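PDB 2QTH: GTPase HflX from Sulfolobus solfataricus P2, which hydrolyses GTP, associates with the 50S ribosomal subunit and may act in protein synthesis or ribosome biogenesis. Local coordinates for residues L263-T268 against V297-I302; A110-E115 against R151-L156. All blocks are in the same frame, centred on the assembly; numbering follows the deposited sequence.

Interaction 1. Residues L263-T268 against V297-I302; sequences LVIDST and VTLNKI. With GDP (guanosine-5'-diphosphate), chain H.
Ser267 and Asn300 close off a ladder of main-chain hydrogen bonds between two parallel strands. Thr298 N gives to Leu263 O, Ile265 N to Thr298 O at 3.1 Å, and Asn300 N to Ile265 O at 2.8 Å, the last almost perfectly straight (179° at the hydrogen). Where the strands end, Asn300 O is gripped twice, by Ser267 N in the carbonyl plane and by Ser267 OG at 2.9 Å from above it. With OG between the backbone N and the carbonyl carbon (chi1 74°), the hydroxyl lies beside Ser267 N and shares its acceptor.

The apolar contacts lie on both faces of the sheet. On one, Ile265 CG1 meets Val297 CG1 at 4.0 Å, and Leu299 CD1 reaches Ile265 CB, under cover of helices 271-288 and 309-323. On the other, Val264 CG1 rests against Asn300 CB, near helix 192-200. This is the beta-alpha-beta unit 260-266, 271-288, 295-300 of the P-loop GTPase domain, and its second strand runs into the NKxD motif that reads guanine.

Around the nucleotide, Asn300 ND2 donates a hydrogen bond to Ser190 O and lies 3.0 Å from GDP N7, while OD1 accepts from Ala335 N. Lys301, extended beyond CG, runs over the face of the base, with CG 3.5 Å from GDP C6. Its NZ donates hydrogen bonds to GDP O4' at 3.2 Å and to Asn189 O, and forms a long salt bridge with Asp266 OD2. Asp266 OD1 in turn accepts from Thr268 N, an Asx turn, and from Thr268 OG1, both on the same face of the carboxylate.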
loop_
_atom_site.group_PDB
_atom_site.type_symbol
_atom_site.label_atom_id
_atom_site.label_comp_id
_atom_site.label_asym_id
_atom_site.label_seq_id
_atom_site.Cartn_x
_atom_site.Cartn_y
_atom_site.Cartn_z
ATOM N N LEU A 263 -0.143 14.493 0.190
ATOM C CA LEU A 263 0.257 13.657 1.327
ATOM C C LEU A 263 -0.836 13.579 2.347
ATOM O O LEU A 263 -1.320 14.623 2.906
ATOM C CB LEU A 263 1.479 14.272 2.020
ATOM C CG LEU A 263 1.898 13.625 3.331
ATOM C CD1 LEU A 263 2.310 12.180 3.159
ATOM C CD2 LEU A 263 3.166 14.478 4.013
ATOM N N VAL A 264 -1.275 12.356 2.569
ATOM C CA VAL A 264 -2.464 12.133 3.383
ATOM C C VAL A 264 -1.993 11.757 4.751
ATOM O O VAL A 264 -1.074 10.908 4.858
ATOM C CB VAL A 264 -3.496 11.062 2.835
ATOM C CG1 VAL A 264 -4.827 11.256 3.594
ATOM C CG2 VAL A 264 -3.803 11.263 1.305
ATOM N N ILE A 265 -2.614 12.335 5.772
ATOM C CA ILE A 265 -2.206 12.160 7.207
ATOM C C ILE A 265 -3.447 11.963 8.022
ATOM O O ILE A 265 -4.433 12.731 7.864
ATOM C CB ILE A 265 -1.469 13.391 7.803
ATOM C CG1 ILE A 265 -0.286 13.792 6.896
ATOM C CG2 ILE A 265 -0.922 13.066 9.276
ATOM C CD1 ILE A 265 0.893 12.738 6.887
ATOM N N ASP A 266 -3.424 10.940 8.882
ATOM C CA ASP A 266 -4.569 10.648 9.733
ATOM C C ASP A 266 -4.662 11.703 10.851
ATOM O O ASP A 266 -3.834 11.641 11.767
ATOM C CB ASP A 266 -4.382 9.226 10.310
ATOM C CG ASP A 266 -5.607 8.714 11.068
ATOM O OD1 ASP A 266 -6.463 9.549 11.464
ATOM O OD2 ASP A 266 -5.670 7.496 11.300
ATOM N N SER A 267 -5.665 12.617 10.816
ATOM C CA SER A 267 -5.859 13.590 11.924
ATOM C C SER A 267 -6.173 13.004 13.324
ATOM O O SER A 267 -6.145 13.753 14.309
ATOM C CB SER A 267 -6.926 14.692 11.603
ATOM O OG SER A 267 -8.251 14.182 11.659
ATOM N N THR A 268 -6.560 11.734 13.398
ATOM C CA THR A 268 -6.948 11.120 14.675
ATOM C C THR A 268 -5.737 10.790 15.535
ATOM O O THR A 268 -5.855 10.355 16.687
ATOM C CB THR A 268 -7.874 9.864 14.510
ATOM O OG1 THR A 268 -7.157 8.756 14.012
ATOM C CG2 THR A 268 -9.007 10.136 13.558
ATOM N N VAL A 297 -0.760 18.822 1.587
ATOM C CA VAL A 297 -0.949 17.919 2.723
ATOM C C VAL A 297 -2.450 17.931 3.078
ATOM O O VAL A 297 -3.034 19.004 3.207
ATOM C CB VAL A 297 -0.056 18.345 3.959
ATOM C CG1 VAL A 297 -0.196 17.319 5.065
ATOM C CG2 VAL A 297 1.415 18.501 3.563
ATOM N N THR A 298 -3.103 16.746 3.172
ATOM C CA THR A 298 -4.455 16.740 3.604
ATOM C C THR A 298 -4.564 16.006 4.912
ATOM O O THR A 298 -4.316 14.803 4.976
ATOM C CB THR A 298 -5.404 16.056 2.550
ATOM O OG1 THR A 298 -4.936 14.715 2.252
ATOM C CG2 THR A 298 -5.323 16.777 1.245
ATOM N N LEU A 299 -5.037 16.725 5.927
ATOM C CA LEU A 299 -5.191 16.166 7.231
ATOM C C LEU A 299 -6.589 15.576 7.194
ATOM O O LEU A 299 -7.546 16.314 7.067
ATOM C CB LEU A 299 -4.999 17.348 8.192
ATOM C CG LEU A 299 -4.940 17.005 9.666
ATOM C CD1 LEU A 299 -3.718 16.003 9.824
ATOM C CD2 LEU A 299 -4.758 18.245 10.536
ATOM N N ASN A 300 -6.707 14.245 7.168
ATOM C CA ASN A 300 -7.931 13.546 6.814
ATOM C C ASN A 300 -8.567 12.989 8.063
ATOM O O ASN A 300 -7.929 12.962 9.101
ATOM C CB ASN A 300 -7.566 12.350 5.851
ATOM C CG ASN A 300 -8.781 11.682 5.198
ATOM O OD1 ASN A 300 -9.774 12.323 4.869
ATOM N ND2 ASN A 300 -8.696 10.360 5.004
ATOM N N LYS A 301 -9.799 12.504 7.922
ATOM C CA LYS A 301 -10.580 11.825 8.972
ATOM C C LYS A 301 -10.973 12.792 10.050
ATOM O O LYS A 301 -11.190 12.388 11.191
ATOM C CB LYS A 301 -9.848 10.611 9.589
ATOM C CG LYS A 301 -9.301 9.659 8.569
ATOM C CD LYS A 301 -8.783 8.320 9.258
ATOM C CE LYS A 301 -8.490 7.228 8.249
ATOM N NZ LYS A 301 -8.207 5.874 8.939
ATOM N N ILE A 302 -11.056 14.069 9.700
ATOM C CA ILE A 302 -11.320 15.106 10.673
ATOM C C ILE A 302 -12.630 14.898 11.399
ATOM O O ILE A 302 -12.773 15.399 12.509
ATOM C CB ILE A 302 -11.265 16.555 10.109
ATOM C CG1 ILE A 302 -12.451 16.852 9.137
ATOM C CG2 ILE A 302 -9.774 16.920 9.611
ATOM C CD1 ILE A 302 -12.411 18.300 8.538
HETATM P PB GDP H . -5.435 3.767 2.802
HETATM O O1B GDP H . -4.874 2.418 3.255
HETATM O O2B GDP H . -4.375 4.829 3.016
HETATM O O3B GDP H . -5.709 3.685 1.354
HETATM O O3A GDP H . -6.765 4.220 3.508
HETATM P PA GDP H . -8.322 4.025 2.858
HETATM O O1A GDP H . -8.989 5.041 2.042
HETATM O O2A GDP H . -8.425 2.637 2.252
HETATM O "O5'" GDP H . -9.026 4.243 4.290
HETATM C "C5'" GDP H . -8.517 3.605 5.462
HETATM C "C4'" GDP H . -9.742 3.240 6.297
HETATM O "O4'" GDP H . -10.176 4.465 6.901
HETATM C "C3'" GDP H . -10.931 2.742 5.494
HETATM O "O3'" GDP H . -11.750 2.043 6.433
HETATM C "C2'" GDP H . -11.647 4.012 5.107
HETATM O "O2'" GDP H . -13.057 3.817 5.016
HETATM C "C1'" GDP H . -11.376 4.945 6.287
HETATM N N9 GDP H . -11.325 6.386 5.915
HETATM C C8 GDP H . -10.758 7.000 4.839
HETATM N N7 GDP H . -10.936 8.373 4.845
HETATM C C5 GDP H . -11.669 8.632 5.980
HETATM C C6 GDP H . -12.250 9.824 6.653
HETATM O O6 GDP H . -12.095 10.927 6.151
HETATM N N1 GDP H . -12.919 9.705 7.829
HETATM C C2 GDP H . -13.114 8.512 8.398
HETATM N N2 GDP H . -13.829 8.491 9.557
HETATM N N3 GDP H . -12.615 7.339 7.851
HETATM C C4 GDP H . -11.916 7.337 6.672
#

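Interaction 2. Residues A110-E115 against R151-L156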
loop_
_atom_site.group_PDB
_atom_site.type_symbol
_atom_site.label_atom_id
_atom_site.label_comp_id
_atom_site.label_asym_id
_atom_site.label_seq_id
_atom_site.Cartn_x
_atom_site.Cartn_y
_atom_site.Cartn_z
ATOM N N ALA A 110 11.820 -10.937 -5.888
ATOM C CA ALA A 110 11.324 -11.351 -4.557
ATOM C C ALA A 110 10.371 -12.555 -4.487
ATOM O O ALA A 110 10.411 -13.395 -3.512
ATOM C CB ALA A 110 10.744 -10.121 -3.742
ATOM N N ARG A 111 9.399 -12.583 -5.420
ATOM C CA ARG A 111 8.425 -13.715 -5.395
ATOM C C ARG A 111 9.205 -15.082 -5.722
ATOM O O ARG A 111 8.983 -16.173 -5.109
ATOM C CB ARG A 111 7.328 -13.415 -6.464
ATOM C CG ARG A 111 6.381 -12.352 -6.093
ATOM C CD ARG A 111 5.351 -12.121 -7.319
ATOM N NE ARG A 111 4.130 -11.512 -6.792
ATOM C CZ ARG A 111 3.183 -10.984 -7.559
ATOM N NH1 ARG A 111 3.384 -10.933 -8.878
ATOM N NH2 ARG A 111 2.082 -10.567 -7.033
ATOM N N LEU A 112 10.125 -15.016 -6.668
ATOM C CA LEU A 112 10.958 -16.188 -7.016
ATOM C C LEU A 112 11.779 -16.663 -5.828
ATOM O O LEU A 112 11.853 -17.871 -5.543
ATOM C CB LEU A 112 11.915 -15.832 -8.184
ATOM C CG LEU A 112 11.169 -15.721 -9.545
ATOM C CD1 LEU A 112 12.125 -15.304 -10.590
ATOM C CD2 LEU A 112 10.533 -17.094 -9.978
ATOM N N LYS A 113 12.452 -15.704 -5.166
ATOM C CA LYS A 113 13.262 -16.025 -3.980
ATOM C C LYS A 113 12.407 -16.608 -2.878
ATOM O O LYS A 113 12.802 -17.537 -2.162
ATOM C CB LYS A 113 14.026 -14.788 -3.494
ATOM C CG LYS A 113 15.282 -14.470 -4.400
ATOM C CD LYS A 113 16.154 -13.290 -3.841
ATOM C CE LYS A 113 17.697 -13.502 -4.146
ATOM N NZ LYS A 113 18.513 -12.227 -3.967
ATOM N N TYR A 114 11.237 -16.065 -2.691
ATOM C CA TYR A 114 10.334 -16.661 -1.678
ATOM C C TYR A 114 9.857 -18.069 -1.980
ATOM O O TYR A 114 9.578 -18.865 -1.045
ATOM C CB TYR A 114 9.115 -15.744 -1.489
ATOM C CG TYR A 114 8.547 -15.765 -0.118
ATOM C CD1 TYR A 114 9.352 -15.398 0.996
ATOM C CD2 TYR A 114 7.217 -16.156 0.097
ATOM C CE1 TYR A 114 8.837 -15.403 2.265
ATOM C CE2 TYR A 114 6.699 -16.148 1.351
ATOM C CZ TYR A 114 7.526 -15.797 2.429
ATOM O OH TYR A 114 7.017 -15.762 3.690
ATOM N N GLU A 115 9.748 -18.417 -3.245
ATOM C CA GLU A 115 9.297 -19.824 -3.623
ATOM C C GLU A 115 10.414 -20.829 -3.429
ATOM O O GLU A 115 10.139 -22.001 -3.313
ATOM C CB GLU A 115 8.991 -20.007 -5.122
ATOM C CG GLU A 115 7.631 -20.090 -5.665
ATOM C CD GLU A 115 6.600 -20.641 -4.739
ATOM O OE1 GLU A 115 6.453 -21.867 -4.601
ATOM O OE2 GLU A 115 5.877 -19.778 -4.223
ATOM N N ARG A 151 18.067 -19.888 -12.177
ATOM C CA ARG A 151 18.424 -19.229 -13.450
ATOM C C ARG A 151 17.601 -17.973 -13.692
ATOM O O ARG A 151 18.156 -16.956 -14.126
ATOM C CB ARG A 151 18.358 -20.142 -14.700
ATOM C CG ARG A 151 19.271 -21.381 -14.691
ATOM C CD ARG A 151 19.271 -22.133 -16.154
ATOM N NE ARG A 151 17.988 -22.759 -16.528
ATOM C CZ ARG A 151 17.594 -23.953 -16.093
ATOM N NH1 ARG A 151 18.384 -24.649 -15.276
ATOM N NH2 ARG A 151 16.405 -24.465 -16.478
ATOM N N ARG A 152 16.278 -18.016 -13.446
ATOM C CA ARG A 152 15.498 -16.777 -13.594
ATOM C C ARG A 152 15.946 -15.751 -12.557
ATOM O O ARG A 152 16.104 -14.593 -12.865
ATOM C CB ARG A 152 13.967 -17.008 -13.555
ATOM C CG ARG A 152 13.209 -15.836 -14.254
ATOM C CD ARG A 152 11.679 -16.043 -14.389
ATOM N NE ARG A 152 10.954 -14.780 -14.614
ATOM C CZ ARG A 152 10.974 -14.066 -15.747
ATOM N NH1 ARG A 152 11.661 -14.485 -16.809
ATOM N NH2 ARG A 152 10.299 -12.906 -15.823
ATOM N N ILE A 153 16.127 -16.178 -11.318
ATOM C CA ILE A 153 16.588 -15.248 -10.281
ATOM C C ILE A 153 17.928 -14.616 -10.739
ATOM O O ILE A 153 18.091 -13.407 -10.712
ATOM C CB ILE A 153 16.732 -15.975 -8.952
ATOM C CG1 ILE A 153 15.354 -16.140 -8.278
ATOM C CG2 ILE A 153 17.742 -15.223 -7.979
ATOM C CD1 ILE A 153 15.359 -17.191 -7.184
ATOM N N ASN A 154 18.872 -15.439 -11.218
ATOM C CA ASN A 154 20.166 -14.909 -11.673
ATOM C C ASN A 154 20.032 -13.931 -12.851
ATOM O O ASN A 154 20.621 -12.802 -12.835
ATOM C CB ASN A 154 21.134 -16.058 -11.995
ATOM C CG ASN A 154 21.655 -16.727 -10.754
ATOM O OD1 ASN A 154 21.602 -16.140 -9.656
ATOM N ND2 ASN A 154 22.145 -17.970 -10.894
ATOM N N LYS A 155 19.208 -14.310 -13.841
ATOM C CA LYS A 155 18.918 -13.383 -14.917
ATOM C C LYS A 155 18.395 -12.014 -14.457
ATOM O O LYS A 155 18.886 -10.952 -14.919
ATOM C CB LYS A 155 17.995 -14.013 -15.983
ATOM C CG LYS A 155 17.785 -13.141 -17.181
ATOM C CD LYS A 155 16.574 -13.659 -17.984
ATOM C CE LYS A 155 16.365 -12.899 -19.296
ATOM N NZ LYS A 155 14.889 -12.741 -19.522
ATOM N N LEU A 156 17.392 -12.007 -13.568
ATOM C CA LEU A 156 16.796 -10.724 -13.131
ATOM C C LEU A 156 17.828 -9.887 -12.360
ATOM O O LEU A 156 17.922 -8.682 -12.560
ATOM C CB LEU A 156 15.542 -10.961 -12.262
ATOM C CG LEU A 156 14.220 -11.306 -12.953
ATOM C CD1 LEU A 156 13.214 -11.828 -11.898
ATOM C CD2 LEU A 156 13.647 -10.117 -13.690
#
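Helix segments 110-115 and 151-156 run roughly antiparallel, their axes 9.7 Å apart at closest approach and 149° between their directions, with Leu112 and Ile153 the closest pair of CA atoms at 6.6 Å. No hydrogen bond joins the two segments, which meet through aliphatic carbons.

Leu112 and Ile153 carry most of it, each projecting toward the opposite helix. The CB of Leu112 lies only 3.5 Å from Ile153 CG1, tighter than usual for two carbons. CG1 of Ile153 stands anti to the carbonyl carbon (chi1 -80°), and from there the chain continues to CD1, which passes close to the main chain of the other helix, 3.8 Å from Lys113 N. The same methyl touches the aliphatic part of Lys113 at CG, 3.9 Å away.

The CD1 branch of Leu112 touches two side chains of the second helix. It meets Leu156 CD1 at 3.9 Å, the two side chains crossing at about a right angle, and it lies against the methylenes of Arg152, again nearly at right angles, with CG at 3.9 Å. Arg152 thus lends its aliphatic stem to the apolar contact, while its NE is hydrogen-bonded to Glu108 OE2, one turn before Leu112 on the first helix.

The pairing joins helices 101-121 and 145-164 of the GTPase middle region. Ile153 also packs on Leu109 and Leu116, and Leu156 on Met105, extending the seam along helix 101-121. That helix's other flank faces helix 86-97, where Ala110 touches Leu91 and Tyr114 meets Ile87 and Leu88, leaving it sandwiched between two helices.

The two contacts belong to different parts of the chain and do not touch: their centres are 38 Å apart and their nearest atoms about 24 Å, on opposite sides of the chain's centre. Along the sequence they follow in series, interaction 2 being complete before interaction 1 begins. Interaction 1 forms part of the guanine pocket itself, with GDP bound against it and the magnesium ion about 10 Å from the Lys301 side chain. Interaction 2 is helix packing in the middle region, away from the nucleotide site; a cadmium ion lies about 4 Å from its Leu112 side chain. Strand pairing in one and helix packing in the other thus build separate parts of the molecule.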